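Local coordinates for protein FMN Adenylyltransferase (Candida glabrata, PDB 3FWK) that catalyses the transfer of the adenylyl group of ATP to FMN, the last step in making the cofactor FAD, at residues A[30-35]-A[252-257]. Residues are numbered along the deposited sequence; the frame is centred on the assembly and turned at random. Where two conformers were deposited one is given.
Sequences SIIAQT and FEWEIE
Ile31 meets the Phe252 ring at its edge: the methyl CG2 lies near the ring plane, 4.0 Å from CE1, and the two side chains cross at about a right angle. The carboxylate carbon of Glu255 sits at the edge of the same ring, also in its plane. The indole of Trp254 is touched more lightly, with Ile32 CD1 coming in obliquely to 4.3 Å from CE3.

Between the two rings, Ile32 and Glu255 approach from opposite directions. The outer branch of the isoleucine runs alongside the carboxylate, its CG1 only 3.3 Å from Glu255 OE2 and its CD1 3.8 Å from Glu255 CD. Glu255 is bent in the middle, chi2 being 93°, and this folds its buried head back toward Phe252 instead of letting it extend. OE2 has its polar partner in the hydroxyl of Ser207, which probably helps a buried carboxylate to lie against aliphatic carbon.

Behind the isoleucines, Ser30 caps the helix start, taking the N-H of Ala33 on OG at 3.0 Å with an angle of 165°. The next carbonyl, Ile31 O, accepts from both Thr35 N and Thr35 OG1, one turn further along, the hydroxyl sitting above the carbonyl plane.

The contact packs the first turn of helix 31-50 against the short helix 253-257, far along the chain. Helix 202-212 borders both: Ala203 touches Ile31, while Ser207 and Leu210 touch Phe252. Tyr21, from helix 7-23, packs on Ile32 and Thr35. This is helix packing in a Rossmann-like alpha/beta protein, about 18 Å from the chain centre; none of the touching residues belongs to the mixed sheet.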
loop_
_atom_site.group_PDB
_atom_site.type_symbol
_atom_site.label_atom_id
_atom_site.label_comp_id
_atom_site.label_asym_id
_atom_site.label_seq_id
_atom_site.Cartn_x
_atom_site.Cartn_y
_atom_site.Cartn_z
ATOM N N SER A 30 10.837 -18.183 9.218
ATOM C CA SER A 30 10.767 -16.786 9.610
ATOM C C SER A 30 9.746 -16.008 8.800
ATOM O O SER A 30 9.381 -16.393 7.677
ATOM C CB SER A 30 12.122 -16.122 9.490
ATOM O OG SER A 30 12.547 -16.027 8.140
ATOM N N ILE A 31 9.326 -14.888 9.358
ATOM C CA ILE A 31 8.494 -13.943 8.605
ATOM C C ILE A 31 9.247 -13.406 7.393
ATOM O O ILE A 31 8.650 -13.264 6.320
ATOM C CB ILE A 31 8.023 -12.781 9.499
ATOM C CG1 ILE A 31 7.053 -13.263 10.570
ATOM C CG2 ILE A 31 7.371 -11.672 8.647
ATOM C CD1 ILE A 31 6.863 -12.272 11.703
ATOM N N ILE A 32 10.548 -13.123 7.521
ATOM C CA ILE A 32 11.313 -12.611 6.385
ATOM C C ILE A 32 11.303 -13.633 5.245
ATOM O O ILE A 32 11.048 -13.285 4.097
ATOM C CB ILE A 32 12.723 -12.184 6.774
ATOM C CG1 ILE A 32 12.668 -10.914 7.606
ATOM C CG2 ILE A 32 13.582 -11.991 5.543
ATOM C CD1 ILE A 32 13.963 -10.599 8.332
ATOM N N ALA A 33 11.566 -14.919 5.539
ATOM C CA ALA A 33 11.548 -15.906 4.463
ATOM C C ALA A 33 10.161 -16.024 3.820
ATOM O O ALA A 33 10.063 -16.128 2.600
ATOM C CB ALA A 33 12.001 -17.279 4.991
ATOM N N GLN A 34 9.101 -15.976 4.626
ATOM C CA GLN A 34 7.760 -16.013 4.087
ATOM C C GLN A 34 7.487 -14.800 3.159
ATOM O O GLN A 34 6.837 -14.929 2.126
ATOM C CB GLN A 34 6.764 -16.043 5.230
ATOM C CG GLN A 34 5.309 -16.233 4.807
ATOM C CD GLN A 34 4.382 -16.019 5.978
ATOM O OE1 GLN A 34 4.333 -14.940 6.556
ATOM N NE2 GLN A 34 3.656 -17.068 6.370
ATOM N N THR A 35 8.007 -13.646 3.556
ATOM C CA THR A 35 7.879 -12.426 2.748
ATOM C C THR A 35 8.654 -12.557 1.444
ATOM O O THR A 35 8.179 -12.142 0.390
ATOM C CB THR A 35 8.334 -11.191 3.561
ATOM O OG1 THR A 35 7.637 -11.166 4.798
ATOM C CG2 THR A 35 8.083 -9.905 2.782
ATOM N N PHE A 252 9.767 -7.070 13.930
ATOM C CA PHE A 252 10.439 -6.467 12.792
ATOM C C PHE A 252 11.678 -5.690 13.195
ATOM O O PHE A 252 12.087 -4.759 12.506
ATOM C CB PHE A 252 9.453 -5.575 12.020
ATOM C CG PHE A 252 8.185 -6.303 11.675
ATOM C CD1 PHE A 252 8.233 -7.386 10.794
ATOM C CD2 PHE A 252 6.970 -6.012 12.323
ATOM C CE1 PHE A 252 7.071 -8.114 10.500
ATOM C CE2 PHE A 252 5.819 -6.759 12.033
ATOM C CZ PHE A 252 5.874 -7.792 11.129
ATOM N N GLU A 253 12.303 -6.101 14.289
ATOM C CA GLU A 253 13.495 -5.422 14.749
ATOM C C GLU A 253 14.610 -5.410 13.716
ATOM O O GLU A 253 15.245 -4.369 13.486
ATOM C CB GLU A 253 13.986 -6.023 16.080
ATOM C CG GLU A 253 13.176 -5.565 17.285
ATOM C CD GLU A 253 13.407 -6.371 18.569
ATOM O OE1 GLU A 253 14.150 -7.382 18.546
ATOM O OE2 GLU A 253 12.802 -5.995 19.600
ATOM N N TRP A 254 14.859 -6.551 13.081
ATOM C CA TRP A 254 15.967 -6.614 12.129
ATOM C C TRP A 254 15.721 -5.682 10.959
ATOM O O TRP A 254 16.608 -4.942 10.538
ATOM C CB TRP A 254 16.218 -8.053 11.661
ATOM C CG TRP A 254 17.515 -8.133 10.946
ATOM C CD1 TRP A 254 18.758 -8.438 11.495
ATOM C CD2 TRP A 254 17.740 -7.870 9.564
ATOM N NE1 TRP A 254 19.711 -8.396 10.520
ATOM C CE2 TRP A 254 19.133 -8.034 9.329
ATOM C CE3 TRP A 254 16.899 -7.489 8.492
ATOM C CZ2 TRP A 254 19.699 -7.822 8.079
ATOM C CZ3 TRP A 254 17.450 -7.276 7.261
ATOM C CH2 TRP A 254 18.849 -7.444 7.051
ATOM N N GLU A 255 14.505 -5.729 10.417
ATOM C CA GLU A 255 14.160 -4.926 9.258
ATOM C C GLU A 255 14.325 -3.456 9.557
ATOM O O GLU A 255 14.807 -2.709 8.689
ATOM C CB GLU A 255 12.699 -5.184 8.858
ATOM C CG GLU A 255 12.423 -6.573 8.319
ATOM C CD GLU A 255 11.962 -7.591 9.384
ATOM O OE1 GLU A 255 12.504 -7.571 10.503
ATOM O OE2 GLU A 255 11.040 -8.383 9.068
ATOM N N ILE A 256 13.884 -3.022 10.733
ATOM C CA ILE A 256 13.963 -1.598 11.086
ATOM C C ILE A 256 15.429 -1.205 11.298
ATOM O O ILE A 256 15.871 -0.165 10.792
ATOM C CB ILE A 256 13.137 -1.339 12.359
ATOM C CG1 ILE A 256 11.642 -1.448 12.026
ATOM C CG2 ILE A 256 13.421 0.072 12.872
ATOM C CD1 ILE A 256 10.766 -1.489 13.224
ATOM N N GLU A 257 16.191 -2.034 12.018
ATOM C CA GLU A 257 17.584 -1.701 12.343
ATOM C C GLU A 257 18.500 -1.789 11.131
ATOM O O GLU A 257 19.596 -1.212 11.143
ATOM C CB GLU A 257 18.071 -2.650 13.453
ATOM C CG GLU A 257 17.443 -2.386 14.817
ATOM C CD GLU A 257 17.855 -3.390 15.896
ATOM O OE1 GLU A 257 18.448 -4.439 15.550
ATOM O OE2 GLU A 257 17.549 -3.125 17.078
#